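Side-chain contacts in putative Zn-dependent Alcohol Dehydrogenase (Rhodobacter sphaeroides, PDB 3IV6), which binds S-adenosylmethionine in a Rossmann-like alpha/beta fold and is probably a methyltransferase rather than the alcohol dehydrogenase its name suggests: residues N8-A13 / T125-R130; Q20-G25 / T56-E61; L97-E102 / L133-L138. All blocks are in the same frame, centred on the assembly; numbering follows the deposited sequence.

Interaction 1: residues N8-A13 / T125-R130; sequences NSKAEA and TEEARR
The carboxylate of Glu127 and the side-chain amide of Asn8 approach from opposite directions with their planes turned 59° apart, while Lys10 meets the same carboxylate through the syn lone pair of OE1. This is a salt bridge, with Lys10 NZ 2.9 Å from Glu127 OE1. A third flat group, the Arg130 guanidinium, turns its edge to Glu126 one helical turn back and grips Glu126 OE1 side-on through NE and NH2, both from one face of the carboxylate. The Lys10 chain, extended beyond CG, spans the gap, and NZ also donates to the backbone oxygens of Lys213 and Arg122. With an alanine here, Glu127 OE1 would probably lose its charged mate, and those two carbonyls would lose a shared donor. Asn8 reaches Glu127 less directly: a water accepts from Asn8 ND2 at 3.0 Å and donates to Glu127 OE2 at 2.8 Å. Asn8 ND2 also donates to Asp98, and Asn8 OD1 accepts a capping bond from Lys10 N (3.2 Å) at the turn leading into helix 11-15. The N-terminal segment is thus tied to helix 125-139 at the adenine side of the S-adenosylmethionine pocket, to which Asn8 belongs, in what is probably a class I methyltransferase fold.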
# COMPACT_ATOMS: atom_id res chain seq x y z
N ASN A 8 6.92 -10.71 9.65
CA ASN A 8 6.12 -10.39 8.47
C ASN A 8 6.63 -11.00 7.17
O ASN A 8 7.39 -10.40 6.45
CB ASN A 8 5.99 -8.88 8.31
CG ASN A 8 4.79 -8.49 7.48
OD1 ASN A 8 4.24 -9.30 6.73
ND2 ASN A 8 4.37 -7.24 7.62
N SER A 9 6.16 -12.20 6.88
CA SER A 9 6.61 -12.93 5.70
C SER A 9 6.13 -12.34 4.39
O SER A 9 6.50 -12.83 3.32
CB SER A 9 6.16 -14.40 5.80
OG SER A 9 4.77 -14.49 6.06
N LYS A 10 5.28 -11.32 4.46
CA LYS A 10 4.85 -10.65 3.23
C LYS A 10 6.03 -9.94 2.57
O LYS A 10 6.08 -9.86 1.34
CB LYS A 10 3.72 -9.66 3.47
CG LYS A 10 2.42 -10.34 3.80
CD LYS A 10 1.28 -9.35 3.95
CE LYS A 10 -0.04 -10.07 3.91
NZ LYS A 10 -1.23 -9.19 3.84
N ALA A 11 6.99 -9.48 3.37
CA ALA A 11 8.15 -8.83 2.78
C ALA A 11 8.84 -9.75 1.75
O ALA A 11 9.36 -9.28 0.74
CB ALA A 11 9.12 -8.34 3.84
N GLU A 12 8.79 -11.06 1.97
CA GLU A 12 9.30 -12.03 0.99
C GLU A 12 8.69 -11.85 -0.40
O GLU A 12 9.35 -12.07 -1.41
CB GLU A 12 9.16 -13.49 1.47
CG GLU A 12 10.31 -13.98 2.35
CD GLU A 12 11.66 -13.42 1.90
OE1 GLU A 12 12.26 -13.97 0.95
OE2 GLU A 12 12.12 -12.41 2.50
N ALA A 13 7.42 -11.46 -0.46
CA ALA A 13 6.77 -11.25 -1.74
C ALA A 13 7.46 -10.13 -2.53
O ALA A 13 7.44 -10.11 -3.74
CB ALA A 13 5.29 -10.94 -1.55
N THR A 125 -7.75 -6.64 7.30
CA THR A 125 -8.39 -5.58 8.07
C THR A 125 -7.64 -5.22 9.37
O THR A 125 -7.37 -4.05 9.60
CB THR A 125 -9.82 -5.93 8.37
OG1 THR A 125 -10.45 -6.33 7.15
CG2 THR A 125 -10.55 -4.74 8.95
N GLU A 126 -7.32 -6.20 10.22
CA GLU A 126 -6.53 -5.89 11.40
C GLU A 126 -5.11 -5.39 11.08
O GLU A 126 -4.54 -4.60 11.83
CB GLU A 126 -6.45 -7.10 12.34
CG GLU A 126 -5.73 -8.30 11.76
CD GLU A 126 -4.24 -8.38 12.13
OE1 GLU A 126 -3.75 -7.53 12.91
OE2 GLU A 126 -3.55 -9.31 11.64
N GLU A 127 -4.53 -5.84 9.98
CA GLU A 127 -3.26 -5.28 9.56
C GLU A 127 -3.44 -3.78 9.15
O GLU A 127 -2.67 -2.91 9.56
CB GLU A 127 -2.71 -6.07 8.38
CG GLU A 127 -1.77 -7.17 8.68
CD GLU A 127 -0.95 -7.59 7.43
OE1 GLU A 127 -1.57 -7.89 6.38
OE2 GLU A 127 0.31 -7.61 7.49
N ALA A 128 -4.46 -3.50 8.35
CA ALA A 128 -4.73 -2.12 7.96
C ALA A 128 -5.01 -1.21 9.14
O ALA A 128 -4.59 -0.04 9.13
CB ALA A 128 -5.87 -2.03 6.92
N ARG A 129 -5.71 -1.71 10.16
CA ARG A 129 -5.91 -0.90 11.38
C ARG A 129 -4.56 -0.52 11.99
O ARG A 129 -4.26 0.65 12.14
CB ARG A 129 -6.79 -1.62 12.41
CG ARG A 129 -8.20 -1.83 11.98
CD ARG A 129 -8.86 -2.79 12.88
NE ARG A 129 -10.20 -3.16 12.42
CZ ARG A 129 -10.81 -4.29 12.76
NH1 ARG A 129 -10.20 -5.15 13.57
NH2 ARG A 129 -12.03 -4.57 12.29
N ARG A 130 -3.73 -1.51 12.31
CA ARG A 130 -2.38 -1.22 12.79
C ARG A 130 -1.59 -0.23 11.89
O ARG A 130 -0.91 0.67 12.39
CB ARG A 130 -1.61 -2.53 12.99
CG ARG A 130 -1.97 -3.26 14.27
CD ARG A 130 -1.00 -4.40 14.55
NE ARG A 130 -1.27 -5.55 13.68
CZ ARG A 130 -0.40 -6.09 12.83
NH1 ARG A 130 0.84 -5.61 12.72
NH2 ARG A 130 -0.78 -7.12 12.11
O HOH W 1 2.15 -6.30 5.90

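Interaction 2: residues Q20-G25 / T56-E61; sequences QFWTIG and TRFLIE. With SAM (S-adenosylmethionine), chain E.
Arg57 lays its CB over the indole of Trp22, and this is the close-packed heart of the contact. Arg57 CB sits 3.8 Å from the centroid of the six-membered ring of Trp22 and 17° off the ring normal, a CH-pi contact over the face. With CG of Arg57 anti to its backbone N (chi1 178°) and a bend at chi2, the chain continues past the indole, CG near CE2 and CD toward NE1. Phe58 adds a second wall: Phe58 CE2 packs 4.1 Å from Trp22 CB, and the Trp22 carbonyl oxygen lies at the edge of the phenyl ring, in its plane. The phenyl and the five-membered indole ring are inclined at 78°. Arg57 CD lies over one face of the Phe58 ring, offset toward its rim.

Farther out the contact is looser. The guanidinium stands nearly perpendicular to the indole and meets it at the guanidinium edge, Arg57 NH1 being 3.6 Å from Trp22 NE1 without a hydrogen bond. The partly exposed arginine also packs on Leu83 and Ala86 of helix 77-86 and is held along its own helix by a salt bridge, Arg57 NE to Glu61 OE1 at 2.8 Å.

On the cofactor side, Phe21 CZ lies 3.4 Å from the amino N of S-adenosylmethionine, and Thr56 OG1 is 3.0 Å from its carboxylate O. Thr56 follows the binding residue Ser55 and precedes helix 57-65. The contact packs helix 20-23 against the first strand-loop-helix unit of the Rossmann-like domain, where the methionine end of the cofactor is held, consistent with a class I methyltransferase fold.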
# COMPACT_ATOMS: atom_id res chain seq x y z
N GLN A 20 11.16 -4.17 -10.82
CA GLN A 20 10.26 -4.61 -11.88
C GLN A 20 8.89 -3.95 -11.75
O GLN A 20 8.20 -3.71 -12.75
CB GLN A 20 10.08 -6.13 -11.85
CG GLN A 20 11.30 -6.91 -12.23
CD GLN A 20 11.06 -8.38 -12.16
OE1 GLN A 20 10.49 -8.98 -13.08
NE2 GLN A 20 11.47 -8.99 -11.06
N PHE A 21 8.51 -3.64 -10.52
CA PHE A 21 7.21 -3.06 -10.31
C PHE A 21 6.96 -1.75 -11.07
O PHE A 21 5.87 -1.53 -11.61
CB PHE A 21 6.92 -2.84 -8.84
CG PHE A 21 5.50 -2.45 -8.60
CD1 PHE A 21 4.52 -3.43 -8.47
CD2 PHE A 21 5.11 -1.11 -8.59
CE1 PHE A 21 3.20 -3.10 -8.28
CE2 PHE A 21 3.78 -0.76 -8.42
CZ PHE A 21 2.82 -1.75 -8.26
N TRP A 22 7.96 -0.89 -11.14
CA TRP A 22 7.77 0.35 -11.86
C TRP A 22 8.45 0.40 -13.24
O TRP A 22 8.42 1.44 -13.91
CB TRP A 22 8.29 1.49 -11.00
CG TRP A 22 9.83 1.54 -10.84
CD1 TRP A 22 10.76 1.89 -11.79
CD2 TRP A 22 10.56 1.29 -9.65
NE1 TRP A 22 12.03 1.86 -11.26
CE2 TRP A 22 11.93 1.50 -9.94
CE3 TRP A 22 10.20 0.91 -8.37
CZ2 TRP A 22 12.91 1.34 -9.00
CZ3 TRP A 22 11.17 0.76 -7.44
CH2 TRP A 22 12.51 0.97 -7.75
N THR A 23 9.07 -0.69 -13.65
CA THR A 23 9.77 -0.73 -14.93
C THR A 23 8.99 -1.53 -15.94
O THR A 23 8.98 -1.21 -17.13
CB THR A 23 11.20 -1.33 -14.83
OG1 THR A 23 11.15 -2.57 -14.12
CG2 THR A 23 12.12 -0.39 -14.12
N ILE A 24 8.35 -2.59 -15.47
CA ILE A 24 7.63 -3.45 -16.39
C ILE A 24 6.30 -3.86 -15.79
O ILE A 24 5.51 -4.54 -16.43
CB ILE A 24 8.48 -4.63 -16.88
CG1 ILE A 24 8.54 -5.75 -15.85
CG2 ILE A 24 9.88 -4.16 -17.21
CD1 ILE A 24 9.28 -6.96 -16.33
N GLY A 25 6.03 -3.39 -14.57
CA GLY A 25 4.73 -3.59 -13.96
C GLY A 25 3.54 -2.94 -14.66
O GLY A 25 3.73 -2.06 -15.50
N THR A 56 6.84 3.14 -5.00
CA THR A 56 6.27 4.33 -5.64
C THR A 56 7.35 5.34 -6.04
O THR A 56 7.39 6.50 -5.58
CB THR A 56 5.19 5.02 -4.77
OG1 THR A 56 4.58 4.04 -3.92
CG2 THR A 56 4.11 5.62 -5.64
N ARG A 57 8.19 4.88 -6.97
CA ARG A 57 9.39 5.59 -7.36
C ARG A 57 9.17 6.97 -8.00
O ARG A 57 10.00 7.86 -7.81
CB ARG A 57 10.24 4.70 -8.27
CG ARG A 57 11.49 5.39 -8.76
CD ARG A 57 11.32 5.83 -10.17
NE ARG A 57 12.42 6.71 -10.57
CZ ARG A 57 13.41 6.35 -11.38
NH1 ARG A 57 13.45 5.14 -11.94
NH2 ARG A 57 14.36 7.24 -11.65
N PHE A 58 8.07 7.16 -8.73
CA PHE A 58 7.87 8.42 -9.44
C PHE A 58 7.20 9.45 -8.55
O PHE A 58 7.51 10.64 -8.61
CB PHE A 58 7.15 8.22 -10.80
CG PHE A 58 7.89 7.27 -11.70
CD1 PHE A 58 9.15 7.60 -12.18
CD2 PHE A 58 7.37 6.02 -12.01
CE1 PHE A 58 9.86 6.72 -12.98
CE2 PHE A 58 8.07 5.14 -12.79
CZ PHE A 58 9.31 5.49 -13.28
N LEU A 59 6.30 8.99 -7.68
CA LEU A 59 5.77 9.83 -6.62
C LEU A 59 6.90 10.35 -5.72
O LEU A 59 6.96 11.51 -5.38
CB LEU A 59 4.77 9.07 -5.77
CG LEU A 59 4.38 9.89 -4.55
CD1 LEU A 59 3.73 11.21 -5.00
CD2 LEU A 59 3.40 9.11 -3.75
N ILE A 60 7.81 9.48 -5.34
CA ILE A 60 8.89 9.91 -4.47
C ILE A 60 9.73 10.96 -5.19
O ILE A 60 10.18 11.92 -4.59
CB ILE A 60 9.70 8.70 -4.00
CG1 ILE A 60 8.87 7.88 -2.98
CG2 ILE A 60 11.06 9.11 -3.43
CD1 ILE A 60 9.08 6.31 -3.05
N GLU A 61 9.91 10.79 -6.50
CA GLU A 61 10.80 11.66 -7.26
C GLU A 61 10.20 13.07 -7.47
O GLU A 61 10.94 14.05 -7.48
CB GLU A 61 11.16 10.99 -8.58
CG GLU A 61 12.21 11.66 -9.42
CD GLU A 61 12.64 10.77 -10.59
OE1 GLU A 61 12.33 9.54 -10.56
OE2 GLU A 61 13.30 11.28 -11.53
N SAM E . 3.08 -0.60 -5.12
CA SAM E . 1.89 0.14 -5.51
C SAM E . 2.23 1.57 -5.86
O SAM E . 3.38 2.03 -5.80
OXT SAM E . 1.31 2.25 -6.24
CB SAM E . 0.81 0.04 -4.44
CG SAM E . 1.05 -1.00 -3.34
SD SAM E . 2.16 -0.52 -1.97
CE SAM E . 2.80 1.10 -2.50
C5' SAM E . 3.53 -1.71 -2.11
C4' SAM E . 4.90 -1.31 -1.55
O4' SAM E . 4.81 -1.15 -0.15
C3' SAM E . 5.96 -2.38 -1.77
O3' SAM E . 7.17 -1.70 -2.02
C2' SAM E . 6.09 -3.07 -0.43
O2' SAM E . 7.41 -3.49 -0.18
C1' SAM E . 5.68 -2.00 0.56
N9 SAM E . 4.98 -2.56 1.72
C8 SAM E . 3.95 -3.47 1.68
N7 SAM E . 3.58 -3.76 2.96
C5 SAM E . 4.36 -3.06 3.83
C6 SAM E . 4.39 -2.98 5.23
N6 SAM E . 3.58 -3.70 6.01
N1 SAM E . 5.33 -2.17 5.82
C2 SAM E . 6.21 -1.45 5.02
N3 SAM E . 6.18 -1.50 3.64
C4 SAM E . 5.26 -2.30 3.05

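Interaction 3: residues L97-E102 / L133-L138; sequences LDITAE and LGMLSL. With SAM (S-adenosylmethionine), chain E.
Ile99 stands between the adenine of S-adenosylmethionine and helix 125-139, passing close to Gly134, where the absence of a side chain lets the loop and helix backbones come near each other. Ile99 CB, 4.1 Å from adenine N1, branches two ways. CG2 of Ile99 turns back to the cofactor, 3.7 Å from adenine N1. CG1, anti to the backbone N (chi1 -159°), heads for the helix, Ile99 CG1 packing 4.3 Å from CG of Met135, a selenomethionine in this crystal. At the tip, Ile99 CD1 touches Leu138 CD1 at 3.8 Å. Ile99 CD1 also lies 4.1 Å from Gly134 C.

The residue sits in the loop after strand 93-96, which reads the adenine edge as in class I methyltransferases, a family this protein probably resembles. Ile99 N donates to adenine N1 (3.0 Å). Asp98 OD1 accepts from the exocyclic N6 of the adenine (3.1 Å), and a backbone N-H and a carboxylate oxygen together match the base. Asp98 OD1 also accepts from Thr100 N at 2.7 Å, closing an Asx turn, and from the Thr100 hydroxyl. Both Thr100 donors come from the same face of the carboxylate, which should limit its rotation. Behind Ile99, Met135 and Leu138 continue the apolar layer onto Val114 of strand 113-117.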
# COMPACT_ATOMS: atom_id res chain seq x y z
N LEU A 97 11.40 -0.41 7.30
CA LEU A 97 10.40 -0.33 8.38
C LEU A 97 9.08 -1.01 8.01
O LEU A 97 8.68 -1.03 6.86
CB LEU A 97 10.17 1.14 8.79
CG LEU A 97 9.11 1.50 9.84
CD1 LEU A 97 9.46 2.77 10.57
CD2 LEU A 97 7.69 1.63 9.26
N ASP A 98 8.40 -1.57 9.01
CA ASP A 98 7.14 -2.22 8.74
C ASP A 98 5.98 -1.42 9.34
O ASP A 98 5.73 -1.48 10.53
CB ASP A 98 7.17 -3.63 9.29
CG ASP A 98 5.81 -4.33 9.17
OD1 ASP A 98 4.79 -3.67 8.88
OD2 ASP A 98 5.77 -5.57 9.39
N ILE A 99 5.25 -0.70 8.49
CA ILE A 99 4.20 0.15 8.98
C ILE A 99 3.13 -0.51 9.86
O ILE A 99 2.39 0.19 10.53
CB ILE A 99 3.52 0.95 7.85
CG1 ILE A 99 2.81 2.19 8.42
CG2 ILE A 99 2.60 0.07 7.06
CD1 ILE A 99 3.72 3.39 8.59
N THR A 100 3.03 -1.84 9.87
CA THR A 100 2.08 -2.51 10.78
C THR A 100 2.71 -2.87 12.13
O THR A 100 2.05 -3.39 13.04
CB THR A 100 1.52 -3.80 10.18
OG1 THR A 100 2.57 -4.77 10.16
CG2 THR A 100 0.99 -3.58 8.77
N ALA A 101 4.00 -2.61 12.24
CA ALA A 101 4.73 -2.76 13.48
C ALA A 101 4.68 -1.43 14.22
O ALA A 101 4.41 -0.37 13.64
CB ALA A 101 6.16 -3.16 13.20
N GLU A 102 4.95 -1.48 15.52
CA GLU A 102 4.87 -0.28 16.30
C GLU A 102 6.00 0.66 15.89
O GLU A 102 7.14 0.24 15.72
CB GLU A 102 4.87 -0.55 17.81
CG GLU A 102 4.37 0.65 18.60
CD GLU A 102 4.32 0.40 20.08
OE1 GLU A 102 4.66 -0.72 20.52
OE2 GLU A 102 3.95 1.35 20.81
N LEU A 133 -2.90 3.56 12.33
CA LEU A 133 -2.23 3.97 13.58
C LEU A 133 -0.74 4.35 13.37
O LEU A 133 -0.30 5.40 13.81
CB LEU A 133 -2.37 2.88 14.64
CG LEU A 133 -2.19 3.25 16.12
CD1 LEU A 133 -2.91 4.55 16.48
CD2 LEU A 133 -2.68 2.14 17.00
N GLY A 134 0.02 3.51 12.68
CA GLY A 134 1.38 3.84 12.36
C GLY A 134 1.53 5.12 11.56
O GLY A 134 2.45 5.90 11.78
N MSE A 135 0.66 5.35 10.59
CA MSE A 135 0.79 6.55 9.77
C MSE A 135 0.52 7.80 10.64
O MSE A 135 1.20 8.83 10.54
CB MSE A 135 -0.17 6.49 8.60
CG MSE A 135 0.04 5.35 7.63
SE MSE A 135 -1.44 5.09 6.35
CE MSE A 135 -1.11 3.23 5.86
N LEU A 136 -0.50 7.67 11.47
CA LEU A 136 -0.89 8.72 12.40
C LEU A 136 0.22 8.99 13.42
O LEU A 136 0.50 10.13 13.79
CB LEU A 136 -2.17 8.28 13.10
CG LEU A 136 -3.40 8.55 12.24
CD1 LEU A 136 -4.65 8.07 12.92
CD2 LEU A 136 -3.46 10.03 11.94
N SER A 137 0.84 7.92 13.85
CA SER A 137 1.95 8.00 14.77
C SER A 137 3.12 8.77 14.15
O SER A 137 3.77 9.55 14.84
CB SER A 137 2.36 6.60 15.18
OG SER A 137 3.49 6.62 16.02
N LEU A 138 3.37 8.53 12.87
CA LEU A 138 4.46 9.21 12.17
C LEU A 138 4.21 10.71 12.09
O LEU A 138 5.12 11.51 12.32
CB LEU A 138 4.63 8.63 10.76
CG LEU A 138 5.18 7.20 10.68
CD1 LEU A 138 5.26 6.75 9.23
CD2 LEU A 138 6.53 7.11 11.36
N SAM E . 3.08 -0.60 -5.12
CA SAM E . 1.89 0.14 -5.51
C SAM E . 2.23 1.57 -5.86
O SAM E . 3.38 2.03 -5.80
OXT SAM E . 1.31 2.25 -6.24
CB SAM E . 0.81 0.04 -4.44
CG SAM E . 1.05 -1.00 -3.34
SD SAM E . 2.16 -0.52 -1.97
CE SAM E . 2.80 1.10 -2.50
C5' SAM E . 3.53 -1.71 -2.11
C4' SAM E . 4.90 -1.31 -1.55
O4' SAM E . 4.81 -1.15 -0.15
C3' SAM E . 5.96 -2.38 -1.77
O3' SAM E . 7.17 -1.70 -2.02
C2' SAM E . 6.09 -3.07 -0.43
O2' SAM E . 7.41 -3.49 -0.18
C1' SAM E . 5.68 -2.00 0.56
N9 SAM E . 4.98 -2.56 1.72
C8 SAM E . 3.95 -3.47 1.68
N7 SAM E . 3.58 -3.76 2.96
C5 SAM E . 4.36 -3.06 3.83
C6 SAM E . 4.39 -2.98 5.23
N6 SAM E . 3.58 -3.70 6.01
N1 SAM E . 5.33 -2.17 5.82
C2 SAM E . 6.21 -1.45 5.02
N3 SAM E . 6.18 -1.50 3.64
C4 SAM E . 5.26 -2.30 3.05

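The mixed seven-stranded sheet has strand order 3-2-1-4-5-7-6, the order characteristic of class I methyltransferases and consistent with the bound S-adenosylmethionine, and all three interactions lie near that cofactor. Interactions 1 and 3 share helix 125-139, have centres 11 Å apart and touch through Asn8 with Asp98 and Arg130 with Thr100, probable hydrogen bonds; their segments alternate along the chain. Interaction 2 lies 21 to 22 Å from both, centre to centre; both its segments fall between those of interaction 1, and it precedes interaction 3 in sequence. Interaction 2 borders the methionine end of the cofactor and interaction 3 the adenine, while 8-13 and 20-25 bring the N-terminal region to both ends.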